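Local coordinates for protein multisubunit Na+/H+ antiporter, D subunit (Anoxybacillus flavithermus, PDB 6Z16) that probably helps carry ions across the cell membrane as one subunit of a multisubunit Na+/H+ antiporter related to the membrane arm of complex I, at residues V14-L19 and F113-V118; V42-L47 and L81-S86; F107-F112 and Y144-L149; V167-L172 and G217-I222; A232-P237 and M296-I301. One frame throughout, in Å; residues are numbered along the deposited sequence.

Contact 1: residues V14-L19 and F113-V118; sequences VTAIVL and FQFLIV
A16 and Q114 bring helices 7-18 and 109-124 together, their CA atoms 5.4 Å apart, where the two short axes run nearly antiparallel at 159° and approach to 8.7 Å. The small A16 side chain is consistent with so close an approach: A16 CB sits above the middle of the F115 ring, 3.7 Å from its centroid, in a CH-pi contact. The same methyl meets Q114 CB at 3.7 Å, so it touches both a ring face and an aliphatic stem of the same helix. Q114 has CG turned anti to its carbonyl carbon (chi1 -66°) and bends again at chi2, which lays the chain between T15 and L19; Q114 CG is 4.1 Å from L19 CD1. Its amide NE2 goes on to a weak hydrogen bond with T37 OG1, while T15 OG1 is spent on I11 O of its own helix. An alanine in place of Q114 would probably leave the space between T15 and L19 partly unfilled and T37 without its weak amide partner. Around the pair, F115 packs on I802 of a neighbouring antiporter subunit, F113 and I117 lean on helix 76-99, and L116 reaches M139 and S142 of helix 129-148.

Contact 2: residues V42-L47 and L81-S86; sequences VASGAL and LVLTTS
S44 turns its hydroxyl into the slot between its own backbone N and carbonyl carbon (chi1 61°), and S86 across from it swings OG anti to the carbonyl carbon (chi1 -60°); the two oxygens end 3.5 Å apart. They belong to an antiparallel pair of transmembrane helices, 26-53 and 76-99, linked in the chain through a two-stranded hairpin, and the short axes cross at 161° with 8.9 Å between them. Small residues line this approach: S44 on one side, with glycine G45 next to it. Neither hydroxyl depends on the other for a partner. S44 OG bonds back to V41 O and L40 O, and S86 OG bonds to V82 O at 2.8 Å, from above the carbonyl plane and on the face away from S86 N. An alanine in place of S86 would probably cost V82 O its second donor and leave the S44 hydroxyl facing a methyl group. Apolar branches fill in around the serines: V82 CG1 lies 3.7 Å from S44 CB, and on the other flank L83 extends CD1 to 4.0 Å from G45 N.

Contact 3: residues F107-F112 and Y144-L149; sequences FYYYSF and YVLLVL
The F112 ring is held between V145 and a backbone oxygen: V145 CG1 stands over one face, 3.8 Å from the ring centroid and displaced toward the rim, while Y108 O from the start of the same helix lies over the opposite face. L149 CD2 reaches this ring at its edge, 4.3 Å from F112 CD2. The Y109 ring also receives L149 CD2 near its plane, at 4.0 Å from Y109 CD1, so one leucine methyl serves the edges of two rings. The L146 side chain crosses that of Y109 at about a right angle, with L146 CD2 3.7 Å from Y109 CE1. The same methyl touches F112 CB at 3.7 Å, so it meets the Y109 ring and the F112 stem at once. Y109 has CG anti to its backbone N (chi1 177°), which throws its ring toward helix 129-148, whereas the F112 CB already points toward that helix. L149, just past the end of helix 129-148, also packs its methyls against F107 O, and its own carbonyl is taken by R104 NE. Outside the pair, F112 and V145 lean on L805 and G806 of a neighbouring antiporter subunit. No hydrogen bond crosses between 107-112 and 144-149, and the Y109 hydroxyl and S96 OG share a weak hydrogen bond; what joins the two helices is dispersion between methyls and ring carbons, with one CH-pi contact, V145 CG1 over F112.

Contact 4: residues V167-L172 and G217-I222; sequences VISSAL and GLKGAI
S169 and K219 meet end on to flank: the lysine leaves helix 203-219 with CG anti to its carbonyl carbon (chi1 -60°) and bends at chi2 and again at chi4, so its amine curls back toward helix 153-183. K219 NZ comes to rest 3.3 Å from S169 OG and 3.4 Å from S169 CB, approaching the serine alongside its CB-OG bond. Beside this polar pair runs an apolar one. L218 lies against the serine with CD1 3.8 Å from S169 CB, then meets L172 obliquely, the two CD1 atoms of L218 and L172 standing 4.0 Å apart. The S169 methylene is thus shared by L218 and the amine, which lies beside both CB and OG; the S169 hydroxyl is hydrogen-bonded to N166 O of its own helix. Helix 203-219 ends at K219 and the chain opens out at G220, consistent with the broken, lysine-bearing transmembrane helix of the related complex I subunits. One residue along, S170 OG is hydrogen-bonded to E137 OE2 and N166 O, with a potassium ion about 6 Å from its side chain. Lysine amine, serine hydroxyls and glutamate therefore gather in the membrane interior, consistent with a polar route for ions or protons through the subunit.

Contact 5: residues A232-P237 and M296-I301; sequences AYYAPP and MRYIVI
R297 points its guanidinium at the backbone of 232-237, and a single nitrogen, NH2, faces three carbonyls. The firm bond goes to P236: R297 NH2 to P236 O is 2.6 Å, with an N-H...O angle of 152°, the donor lying in the carbonyl plane and the oxygen close to the guanidinium plane. Two weak bonds leave the same nitrogen, to Y234 O at 3.2 Å and to Y233 O at 3.4 Å, both reached at slanted angles. P237, four residues after Y233, has no N-H to offer Y233 O, and the arginine supplies a weak bond instead. The bend at chi3 (74°) turns the end of the arginine so that NH2 meets these oxygens. This is a helix-break-helix element: helix 229-234 gives way to the two prolines, P237 takes the N-cap position of helix 238-247, and the arginine comes from the first turn of helix 296-315, all within the membrane fold shared with NADH:quinone oxidoreductases. Beside the polar centre, the rings of Y234 and Y298 lie nearly parallel, 17° apart, but slide past one another with centroids at 4.8 Å, so overlap is slight; Y298 OH sits over one face of Y234, near the rim, and Y298 in turn stacks on Y293. The R297 NE atom passes obliquely by the Y234 ring, 4.0 Å from CD1 of that tyrosine. I301 adds an apolar contact, its CD1 3.8 Å from Y233 CB, while L241 of helix 238-247 touches Y233, P236 and R297.

From the N terminus, helix 7-18 opens the loop that contact 1 closes at 113-118, and contact 2 lies wholly within it, pairing helices 26-53 and 76-99. Before that loop shuts, 107-112 has already begun contact 3, so contacts 1 and 3 cross, sharing helix 109-124; S111 touches L19, and L116 meets L146. Contact 3 ends on helix 129-148. Contacts 4 and 5 follow in series, the first joining helices 153-183 and 203-219, the second tying the C-terminal end of helix 229-234 and the prolines beyond it to helix 296-315. L147 packs on A232, A235 and P236, linking contact 3 to contact 5, while contact 2 lies across the chain's centre from contacts 4 and 5.

Contact 1: residues V14-L19 and F113-V118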
# COMPACT_ATOMS: atom_id res chain seq x y z
N VAL D 14 45.03 -6.61 7.77
CA VAL D 14 44.58 -5.24 7.50
C VAL D 14 45.45 -4.58 6.45
O VAL D 14 44.94 -4.03 5.47
CB VAL D 14 44.56 -4.42 8.80
CG1 VAL D 14 44.22 -2.98 8.51
CG2 VAL D 14 43.59 -5.00 9.80
N THR D 15 46.77 -4.74 6.59
CA THR D 15 47.72 -4.13 5.67
C THR D 15 47.51 -4.63 4.26
O THR D 15 47.37 -3.83 3.33
CB THR D 15 49.14 -4.41 6.13
OG1 THR D 15 49.31 -3.94 7.47
CG2 THR D 15 50.13 -3.71 5.22
N ALA D 16 47.35 -5.96 4.12
CA ALA D 16 47.15 -6.56 2.81
C ALA D 16 45.88 -6.03 2.17
O ALA D 16 45.88 -5.66 0.99
CB ALA D 16 47.10 -8.08 2.94
N ILE D 17 44.83 -5.84 2.99
CA ILE D 17 43.56 -5.34 2.49
C ILE D 17 43.73 -3.92 1.98
O ILE D 17 43.35 -3.61 0.84
CB ILE D 17 42.49 -5.45 3.57
CG1 ILE D 17 42.30 -6.91 3.97
CG2 ILE D 17 41.19 -4.90 3.06
CD1 ILE D 17 41.50 -7.09 5.23
N VAL D 18 44.42 -3.07 2.74
CA VAL D 18 44.53 -1.69 2.28
C VAL D 18 45.59 -1.54 1.21
O VAL D 18 45.72 -0.45 0.64
CB VAL D 18 44.80 -0.68 3.41
CG1 VAL D 18 43.72 -0.76 4.46
CG2 VAL D 18 46.16 -0.88 4.01
N LEU D 19 46.33 -2.60 0.89
CA LEU D 19 47.21 -2.48 -0.25
C LEU D 19 46.50 -2.82 -1.55
O LEU D 19 47.10 -2.66 -2.62
CB LEU D 19 48.45 -3.36 -0.06
CG LEU D 19 49.43 -2.86 1.01
CD1 LEU D 19 50.46 -3.91 1.36
CD2 LEU D 19 50.10 -1.59 0.53
N PHE D 113 52.71 -10.75 -0.50
CA PHE D 113 53.68 -10.80 0.59
C PHE D 113 53.00 -10.81 1.95
O PHE D 113 53.27 -11.67 2.80
CB PHE D 113 54.61 -9.58 0.47
CG PHE D 113 55.75 -9.56 1.45
CD1 PHE D 113 56.93 -10.22 1.16
CD2 PHE D 113 55.64 -8.89 2.65
CE1 PHE D 113 57.97 -10.19 2.06
CE2 PHE D 113 56.67 -8.88 3.55
CZ PHE D 113 57.84 -9.53 3.25
N GLN D 114 52.12 -9.83 2.18
CA GLN D 114 51.46 -9.73 3.48
C GLN D 114 50.50 -10.89 3.73
O GLN D 114 50.36 -11.32 4.87
CB GLN D 114 50.74 -8.40 3.61
CG GLN D 114 51.65 -7.18 3.62
CD GLN D 114 52.48 -7.08 4.87
OE1 GLN D 114 52.00 -7.32 5.97
NE2 GLN D 114 53.75 -6.73 4.71
N PHE D 115 49.87 -11.43 2.68
CA PHE D 115 49.02 -12.61 2.89
C PHE D 115 49.84 -13.85 3.23
O PHE D 115 49.39 -14.69 4.02
CB PHE D 115 48.14 -12.90 1.67
CG PHE D 115 46.93 -12.02 1.57
CD1 PHE D 115 45.93 -12.10 2.52
CD2 PHE D 115 46.75 -11.19 0.48
CE1 PHE D 115 44.81 -11.31 2.43
CE2 PHE D 115 45.63 -10.40 0.38
CZ PHE D 115 44.66 -10.46 1.35
N LEU D 116 51.05 -13.97 2.67
CA LEU D 116 51.92 -15.07 3.05
C LEU D 116 52.35 -14.97 4.51
O LEU D 116 52.37 -15.99 5.23
CB LEU D 116 53.14 -15.12 2.14
CG LEU D 116 54.16 -16.22 2.43
CD1 LEU D 116 53.51 -17.57 2.34
CD2 LEU D 116 55.30 -16.12 1.44
N ILE D 117 52.66 -13.76 4.98
CA ILE D 117 53.07 -13.67 6.38
C ILE D 117 51.86 -13.81 7.30
O ILE D 117 52.00 -14.29 8.44
CB ILE D 117 53.91 -12.42 6.67
CG1 ILE D 117 53.12 -11.13 6.51
CG2 ILE D 117 55.13 -12.38 5.76
CD1 ILE D 117 53.88 -9.91 6.93
N VAL D 118 50.65 -13.46 6.82
CA VAL D 118 49.41 -13.79 7.53
C VAL D 118 49.28 -15.29 7.72
O VAL D 118 48.99 -15.78 8.82
CB VAL D 118 48.18 -13.23 6.79
CG1 VAL D 118 46.90 -13.86 7.29
CG2 VAL D 118 48.05 -11.79 7.03

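Contact 2: residues V42-L47 and L81-S86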
# COMPACT_ATOMS: atom_id res chain seq x y z
N VAL D 42 57.64 -5.04 16.25
CA VAL D 42 57.49 -4.48 17.60
C VAL D 42 56.39 -5.22 18.37
O VAL D 42 56.56 -5.54 19.56
CB VAL D 42 57.22 -2.97 17.51
CG1 VAL D 42 56.95 -2.38 18.88
CG2 VAL D 42 58.41 -2.27 16.89
N ALA D 43 55.29 -5.56 17.70
CA ALA D 43 54.20 -6.27 18.36
C ALA D 43 54.58 -7.70 18.71
O ALA D 43 54.16 -8.22 19.76
CB ALA D 43 52.95 -6.26 17.47
N SER D 44 55.38 -8.36 17.87
CA SER D 44 55.83 -9.71 18.17
C SER D 44 56.82 -9.73 19.32
O SER D 44 56.80 -10.65 20.15
CB SER D 44 56.43 -10.34 16.92
OG SER D 44 57.55 -9.60 16.48
N GLY D 45 57.69 -8.71 19.41
CA GLY D 45 58.56 -8.59 20.57
C GLY D 45 57.80 -8.35 21.86
O GLY D 45 58.14 -8.91 22.91
N ALA D 46 56.74 -7.54 21.79
CA ALA D 46 55.90 -7.32 22.96
C ALA D 46 55.15 -8.59 23.36
O ALA D 46 54.97 -8.85 24.55
CB ALA D 46 54.91 -6.19 22.69
N LEU D 47 54.74 -9.40 22.38
CA LEU D 47 54.10 -10.67 22.69
C LEU D 47 55.07 -11.65 23.34
O LEU D 47 54.69 -12.38 24.26
CB LEU D 47 53.50 -11.28 21.42
CG LEU D 47 52.82 -12.64 21.60
CD1 LEU D 47 51.66 -12.53 22.57
CD2 LEU D 47 52.35 -13.18 20.27
N LEU D 81 58.82 -18.17 17.14
CA LEU D 81 58.67 -18.38 15.70
C LEU D 81 58.02 -17.19 15.02
O LEU D 81 58.38 -16.87 13.88
CB LEU D 81 57.87 -19.65 15.46
CG LEU D 81 58.65 -20.92 15.78
CD1 LEU D 81 57.74 -22.12 15.86
CD2 LEU D 81 59.69 -21.13 14.72
N VAL D 82 57.11 -16.50 15.71
CA VAL D 82 56.50 -15.30 15.16
C VAL D 82 57.52 -14.17 15.03
O VAL D 82 57.58 -13.49 14.00
CB VAL D 82 55.29 -14.90 16.02
CG1 VAL D 82 54.88 -13.50 15.74
CG2 VAL D 82 54.12 -15.80 15.71
N LEU D 83 58.36 -13.99 16.06
CA LEU D 83 59.40 -12.96 16.00
C LEU D 83 60.43 -13.25 14.92
O LEU D 83 60.87 -12.34 14.20
CB LEU D 83 60.06 -12.83 17.37
CG LEU D 83 61.17 -11.79 17.50
CD1 LEU D 83 60.65 -10.40 17.24
CD2 LEU D 83 61.79 -11.86 18.87
N THR D 84 60.81 -14.52 14.77
CA THR D 84 61.75 -14.92 13.72
C THR D 84 61.16 -14.68 12.34
O THR D 84 61.85 -14.18 11.44
CB THR D 84 62.13 -16.39 13.91
OG1 THR D 84 62.61 -16.60 15.24
CG2 THR D 84 63.22 -16.79 12.94
N THR D 85 59.87 -15.00 12.18
CA THR D 85 59.14 -14.73 10.94
C THR D 85 59.11 -13.24 10.63
O THR D 85 59.29 -12.84 9.47
CB THR D 85 57.72 -15.27 11.07
OG1 THR D 85 57.75 -16.68 11.34
CG2 THR D 85 56.92 -15.02 9.82
N SER D 86 58.93 -12.41 11.65
CA SER D 86 58.86 -10.96 11.48
C SER D 86 60.19 -10.39 11.00
O SER D 86 60.22 -9.53 10.11
CB SER D 86 58.45 -10.32 12.80
OG SER D 86 57.19 -10.80 13.23

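Contact 3: residues F107-F112 and Y144-L149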
# COMPACT_ATOMS: atom_id res chain seq x y z
N PHE D 107 51.43 -5.09 -9.91
CA PHE D 107 50.40 -6.14 -9.87
C PHE D 107 50.41 -6.88 -8.53
O PHE D 107 50.69 -8.07 -8.47
CB PHE D 107 50.59 -7.11 -11.02
CG PHE D 107 50.16 -6.56 -12.35
CD1 PHE D 107 48.84 -6.66 -12.74
CD2 PHE D 107 51.06 -5.94 -13.19
CE1 PHE D 107 48.43 -6.16 -13.96
CE2 PHE D 107 50.66 -5.45 -14.41
CZ PHE D 107 49.35 -5.55 -14.79
N TYR D 108 50.13 -6.13 -7.46
CA TYR D 108 49.66 -6.65 -6.17
C TYR D 108 50.71 -7.48 -5.44
O TYR D 108 50.34 -8.37 -4.67
CB TYR D 108 48.37 -7.47 -6.33
CG TYR D 108 47.21 -6.65 -6.80
CD1 TYR D 108 46.41 -5.96 -5.89
CD2 TYR D 108 46.93 -6.52 -8.15
CE1 TYR D 108 45.36 -5.20 -6.32
CE2 TYR D 108 45.88 -5.76 -8.59
CZ TYR D 108 45.10 -5.10 -7.67
OH TYR D 108 44.05 -4.34 -8.11
N TYR D 109 51.99 -7.17 -5.62
CA TYR D 109 53.06 -7.99 -5.04
C TYR D 109 53.08 -7.92 -3.51
O TYR D 109 53.20 -8.94 -2.83
CB TYR D 109 54.40 -7.55 -5.61
CG TYR D 109 55.57 -8.28 -5.03
CD1 TYR D 109 55.86 -9.58 -5.40
CD2 TYR D 109 56.40 -7.67 -4.09
CE1 TYR D 109 56.92 -10.26 -4.85
CE2 TYR D 109 57.46 -8.34 -3.54
CZ TYR D 109 57.72 -9.63 -3.92
OH TYR D 109 58.78 -10.30 -3.37
N TYR D 110 52.97 -6.71 -2.96
CA TYR D 110 53.10 -6.54 -1.52
C TYR D 110 51.88 -7.05 -0.77
O TYR D 110 51.99 -7.45 0.39
CB TYR D 110 53.35 -5.07 -1.20
CG TYR D 110 54.61 -4.56 -1.85
CD1 TYR D 110 55.85 -4.83 -1.31
CD2 TYR D 110 54.55 -3.82 -3.03
CE1 TYR D 110 57.00 -4.38 -1.91
CE2 TYR D 110 55.70 -3.36 -3.63
CZ TYR D 110 56.92 -3.65 -3.07
OH TYR D 110 58.06 -3.19 -3.68
N SER D 111 50.72 -7.08 -1.44
CA SER D 111 49.54 -7.73 -0.88
C SER D 111 49.79 -9.22 -0.69
O SER D 111 49.49 -9.77 0.37
CB SER D 111 48.34 -7.50 -1.79
OG SER D 111 48.07 -6.13 -1.95
N PHE D 112 50.37 -9.87 -1.70
CA PHE D 112 50.64 -11.30 -1.65
C PHE D 112 51.70 -11.63 -0.61
O PHE D 112 51.62 -12.65 0.08
CB PHE D 112 51.05 -11.78 -3.04
CG PHE D 112 49.97 -11.66 -4.07
CD1 PHE D 112 48.64 -11.75 -3.71
CD2 PHE D 112 50.29 -11.40 -5.39
CE1 PHE D 112 47.64 -11.62 -4.66
CE2 PHE D 112 49.30 -11.24 -6.33
CZ PHE D 112 47.98 -11.37 -5.97
N TYR D 144 51.55 -20.00 -4.07
CA TYR D 144 51.24 -20.29 -5.48
C TYR D 144 51.35 -19.03 -6.32
O TYR D 144 51.97 -19.02 -7.39
CB TYR D 144 49.82 -20.82 -5.66
CG TYR D 144 49.42 -22.11 -5.00
CD1 TYR D 144 50.34 -23.08 -4.62
CD2 TYR D 144 48.08 -22.33 -4.72
CE1 TYR D 144 49.91 -24.24 -3.99
CE2 TYR D 144 47.66 -23.46 -4.10
CZ TYR D 144 48.56 -24.41 -3.74
OH TYR D 144 48.07 -25.53 -3.13
N VAL D 145 50.72 -17.96 -5.84
CA VAL D 145 50.65 -16.75 -6.66
C VAL D 145 52.02 -16.06 -6.71
O VAL D 145 52.44 -15.58 -7.76
CB VAL D 145 49.55 -15.81 -6.15
CG1 VAL D 145 49.42 -14.66 -7.09
CG2 VAL D 145 48.23 -16.53 -6.07
N LEU D 146 52.74 -16.03 -5.58
CA LEU D 146 54.09 -15.47 -5.57
C LEU D 146 55.06 -16.28 -6.41
O LEU D 146 56.02 -15.73 -6.96
CB LEU D 146 54.61 -15.34 -4.14
CG LEU D 146 54.04 -14.23 -3.26
CD1 LEU D 146 54.50 -14.41 -1.84
CD2 LEU D 146 54.53 -12.91 -3.79
N LEU D 147 54.83 -17.59 -6.53
CA LEU D 147 55.64 -18.40 -7.42
C LEU D 147 55.34 -18.10 -8.89
O LEU D 147 56.26 -18.06 -9.71
CB LEU D 147 55.39 -19.88 -7.11
CG LEU D 147 56.12 -20.95 -7.91
CD1 LEU D 147 57.60 -20.81 -7.75
CD2 LEU D 147 55.69 -22.30 -7.41
N VAL D 148 54.07 -17.88 -9.23
CA VAL D 148 53.72 -17.74 -10.65
C VAL D 148 53.82 -16.31 -11.16
O VAL D 148 53.85 -16.10 -12.39
CB VAL D 148 52.30 -18.31 -10.88
CG1 VAL D 148 51.23 -17.37 -10.36
CG2 VAL D 148 52.08 -18.73 -12.34
N LEU D 149 53.93 -15.32 -10.28
CA LEU D 149 53.79 -13.91 -10.66
C LEU D 149 54.95 -13.45 -11.54
O LEU D 149 56.12 -13.58 -11.18
CB LEU D 149 53.71 -13.04 -9.40
CG LEU D 149 53.51 -11.54 -9.58
CD1 LEU D 149 52.24 -11.28 -10.34
CD2 LEU D 149 53.42 -10.89 -8.22

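Contact 4: residues V167-L172 and G217-I222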
# COMPACT_ATOMS: atom_id res chain seq x y z
N VAL D 167 47.82 -29.57 -3.64
CA VAL D 167 46.41 -29.97 -3.70
C VAL D 167 46.23 -31.38 -3.15
O VAL D 167 45.32 -31.65 -2.34
CB VAL D 167 45.87 -29.85 -5.13
CG1 VAL D 167 44.56 -30.55 -5.25
CG2 VAL D 167 45.66 -28.41 -5.49
N ILE D 168 47.11 -32.30 -3.57
CA ILE D 168 47.04 -33.68 -3.08
C ILE D 168 47.24 -33.74 -1.56
O ILE D 168 46.48 -34.40 -0.84
CB ILE D 168 48.05 -34.55 -3.83
CG1 ILE D 168 47.65 -34.65 -5.30
CG2 ILE D 168 48.15 -35.93 -3.23
CD1 ILE D 168 48.69 -35.27 -6.16
N SER D 169 48.21 -32.98 -1.05
CA SER D 169 48.46 -33.00 0.39
C SER D 169 47.35 -32.30 1.18
O SER D 169 47.08 -32.68 2.33
CB SER D 169 49.82 -32.36 0.69
OG SER D 169 49.83 -31.00 0.31
N SER D 170 46.68 -31.31 0.59
CA SER D 170 45.54 -30.68 1.24
C SER D 170 44.37 -31.64 1.39
O SER D 170 43.73 -31.69 2.45
CB SER D 170 45.13 -29.45 0.45
OG SER D 170 46.16 -28.48 0.44
N ALA D 171 44.09 -32.41 0.33
CA ALA D 171 43.05 -33.43 0.42
C ALA D 171 43.39 -34.50 1.45
O ALA D 171 42.51 -34.99 2.16
CB ALA D 171 42.82 -34.05 -0.96
N LEU D 172 44.68 -34.85 1.55
CA LEU D 172 45.09 -35.81 2.57
C LEU D 172 44.95 -35.27 3.98
O LEU D 172 44.63 -36.02 4.91
CB LEU D 172 46.52 -36.27 2.29
CG LEU D 172 46.68 -37.12 1.03
CD1 LEU D 172 48.13 -37.33 0.69
CD2 LEU D 172 45.98 -38.45 1.21
N GLY D 217 54.98 -34.08 6.28
CA GLY D 217 56.19 -34.29 5.51
C GLY D 217 56.05 -34.01 4.04
O GLY D 217 57.06 -33.80 3.36
N LEU D 218 54.83 -34.03 3.52
CA LEU D 218 54.60 -33.38 2.24
C LEU D 218 54.70 -31.87 2.36
O LEU D 218 55.12 -31.21 1.40
CB LEU D 218 53.24 -33.79 1.68
CG LEU D 218 53.18 -35.19 1.08
CD1 LEU D 218 51.76 -35.60 0.81
CD2 LEU D 218 53.99 -35.19 -0.20
N LYS D 219 54.34 -31.31 3.51
CA LYS D 219 54.47 -29.87 3.71
C LYS D 219 55.94 -29.45 3.81
O LYS D 219 56.43 -28.68 2.99
CB LYS D 219 53.70 -29.43 4.95
CG LYS D 219 52.21 -29.72 4.89
CD LYS D 219 51.55 -28.99 3.74
CE LYS D 219 50.04 -29.11 3.81
NZ LYS D 219 49.59 -30.51 3.57
N GLY D 220 56.64 -29.95 4.83
CA GLY D 220 58.07 -29.75 4.95
C GLY D 220 58.79 -31.01 4.53
O GLY D 220 58.55 -32.07 5.08
N ALA D 221 59.70 -30.87 3.56
CA ALA D 221 60.15 -31.99 2.73
C ALA D 221 60.96 -33.01 3.53
O ALA D 221 62.12 -32.77 3.87
CB ALA D 221 60.98 -31.46 1.57
N ILE D 222 60.35 -34.15 3.80
CA ILE D 222 61.00 -35.30 4.41
C ILE D 222 61.27 -36.30 3.29
O ILE D 222 60.64 -36.27 2.24
CB ILE D 222 60.11 -35.90 5.54
CG1 ILE D 222 59.67 -34.80 6.49
CG2 ILE D 222 60.82 -36.91 6.39
CD1 ILE D 222 60.79 -34.07 7.15

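Contact 5: residues A232-P237 and M296-I301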
# COMPACT_ATOMS: atom_id res chain seq x y z
N ALA D 232 60.63 -26.69 -7.78
CA ALA D 232 59.72 -25.66 -7.27
C ALA D 232 60.49 -24.50 -6.65
O ALA D 232 60.09 -23.34 -6.80
CB ALA D 232 58.77 -26.27 -6.24
N TYR D 233 61.59 -24.78 -5.97
CA TYR D 233 62.38 -23.67 -5.46
C TYR D 233 63.45 -23.21 -6.43
O TYR D 233 64.07 -22.18 -6.19
CB TYR D 233 63.01 -24.02 -4.11
CG TYR D 233 62.05 -24.06 -2.94
CD1 TYR D 233 60.71 -23.72 -3.10
CD2 TYR D 233 62.50 -24.36 -1.67
CE1 TYR D 233 59.84 -23.75 -2.04
CE2 TYR D 233 61.63 -24.38 -0.60
CZ TYR D 233 60.31 -24.08 -0.79
OH TYR D 233 59.45 -24.10 0.28
N TYR D 234 63.67 -23.93 -7.52
CA TYR D 234 64.52 -23.39 -8.57
C TYR D 234 63.78 -22.36 -9.41
O TYR D 234 64.42 -21.52 -10.05
CB TYR D 234 65.04 -24.52 -9.45
CG TYR D 234 66.11 -24.08 -10.42
CD1 TYR D 234 67.40 -23.83 -9.97
CD2 TYR D 234 65.84 -23.92 -11.76
CE1 TYR D 234 68.39 -23.43 -10.84
CE2 TYR D 234 66.82 -23.52 -12.64
CZ TYR D 234 68.09 -23.27 -12.18
OH TYR D 234 69.08 -22.87 -13.04
N ALA D 235 62.44 -22.39 -9.40
CA ALA D 235 61.62 -21.42 -10.14
C ALA D 235 61.61 -19.95 -9.68
O ALA D 235 61.89 -19.09 -10.52
CB ALA D 235 60.18 -21.94 -10.21
N PRO D 236 61.28 -19.59 -8.43
CA PRO D 236 60.81 -18.22 -8.15
C PRO D 236 61.95 -17.21 -8.12
O PRO D 236 63.13 -17.60 -8.12
CB PRO D 236 60.17 -18.36 -6.77
CG PRO D 236 60.98 -19.35 -6.12
CD PRO D 236 61.37 -20.34 -7.16
N PRO D 237 61.65 -15.91 -8.10
CA PRO D 237 62.70 -14.91 -7.89
C PRO D 237 63.23 -14.91 -6.46
O PRO D 237 62.71 -15.58 -5.57
CB PRO D 237 62.00 -13.59 -8.22
CG PRO D 237 60.91 -13.97 -9.13
CD PRO D 237 60.43 -15.29 -8.63
N MET D 296 74.35 -22.87 -7.35
CA MET D 296 74.23 -22.29 -6.01
C MET D 296 72.86 -22.53 -5.40
O MET D 296 72.76 -22.90 -4.22
CB MET D 296 74.52 -20.79 -6.07
CG MET D 296 75.94 -20.42 -6.36
SD MET D 296 76.29 -18.66 -6.21
CE MET D 296 75.58 -18.02 -7.72
N ARG D 297 71.80 -22.32 -6.19
CA ARG D 297 70.43 -22.48 -5.69
C ARG D 297 70.16 -23.91 -5.27
O ARG D 297 69.57 -24.14 -4.21
CB ARG D 297 69.43 -22.02 -6.76
CG ARG D 297 69.43 -20.52 -7.03
CD ARG D 297 68.63 -20.17 -8.26
NE ARG D 297 67.18 -20.24 -8.13
CZ ARG D 297 66.40 -19.18 -7.96
NH1 ARG D 297 66.92 -17.97 -7.92
NH2 ARG D 297 65.09 -19.34 -7.86
N TYR D 298 70.65 -24.89 -6.05
CA TYR D 298 70.48 -26.29 -5.69
C TYR D 298 71.23 -26.65 -4.42
O TYR D 298 70.74 -27.46 -3.62
CB TYR D 298 70.93 -27.21 -6.82
CG TYR D 298 69.95 -27.31 -7.95
CD1 TYR D 298 68.78 -28.04 -7.80
CD2 TYR D 298 70.21 -26.72 -9.17
CE1 TYR D 298 67.88 -28.16 -8.82
CE2 TYR D 298 69.31 -26.84 -10.21
CZ TYR D 298 68.15 -27.56 -10.02
OH TYR D 298 67.24 -27.68 -11.05
N ILE D 299 72.40 -26.05 -4.21
CA ILE D 299 73.17 -26.29 -2.99
C ILE D 299 72.39 -25.81 -1.77
O ILE D 299 72.24 -26.54 -0.79
CB ILE D 299 74.55 -25.63 -3.09
CG1 ILE D 299 75.39 -26.36 -4.14
CG2 ILE D 299 75.27 -25.66 -1.77
CD1 ILE D 299 76.60 -25.60 -4.59
N VAL D 300 71.81 -24.61 -1.85
CA VAL D 300 71.07 -24.09 -0.70
C VAL D 300 69.76 -24.86 -0.49
O VAL D 300 69.33 -25.07 0.66
CB VAL D 300 70.85 -22.58 -0.86
CG1 VAL D 300 70.23 -21.98 0.39
CG2 VAL D 300 72.15 -21.89 -1.16
N ILE D 301 69.15 -25.35 -1.58
CA ILE D 301 67.93 -26.17 -1.50
C ILE D 301 68.20 -27.49 -0.77
O ILE D 301 67.45 -27.89 0.15
CB ILE D 301 67.38 -26.40 -2.92
CG1 ILE D 301 66.66 -25.16 -3.44
CG2 ILE D 301 66.49 -27.61 -3.00
CD1 ILE D 301 66.49 -25.18 -4.93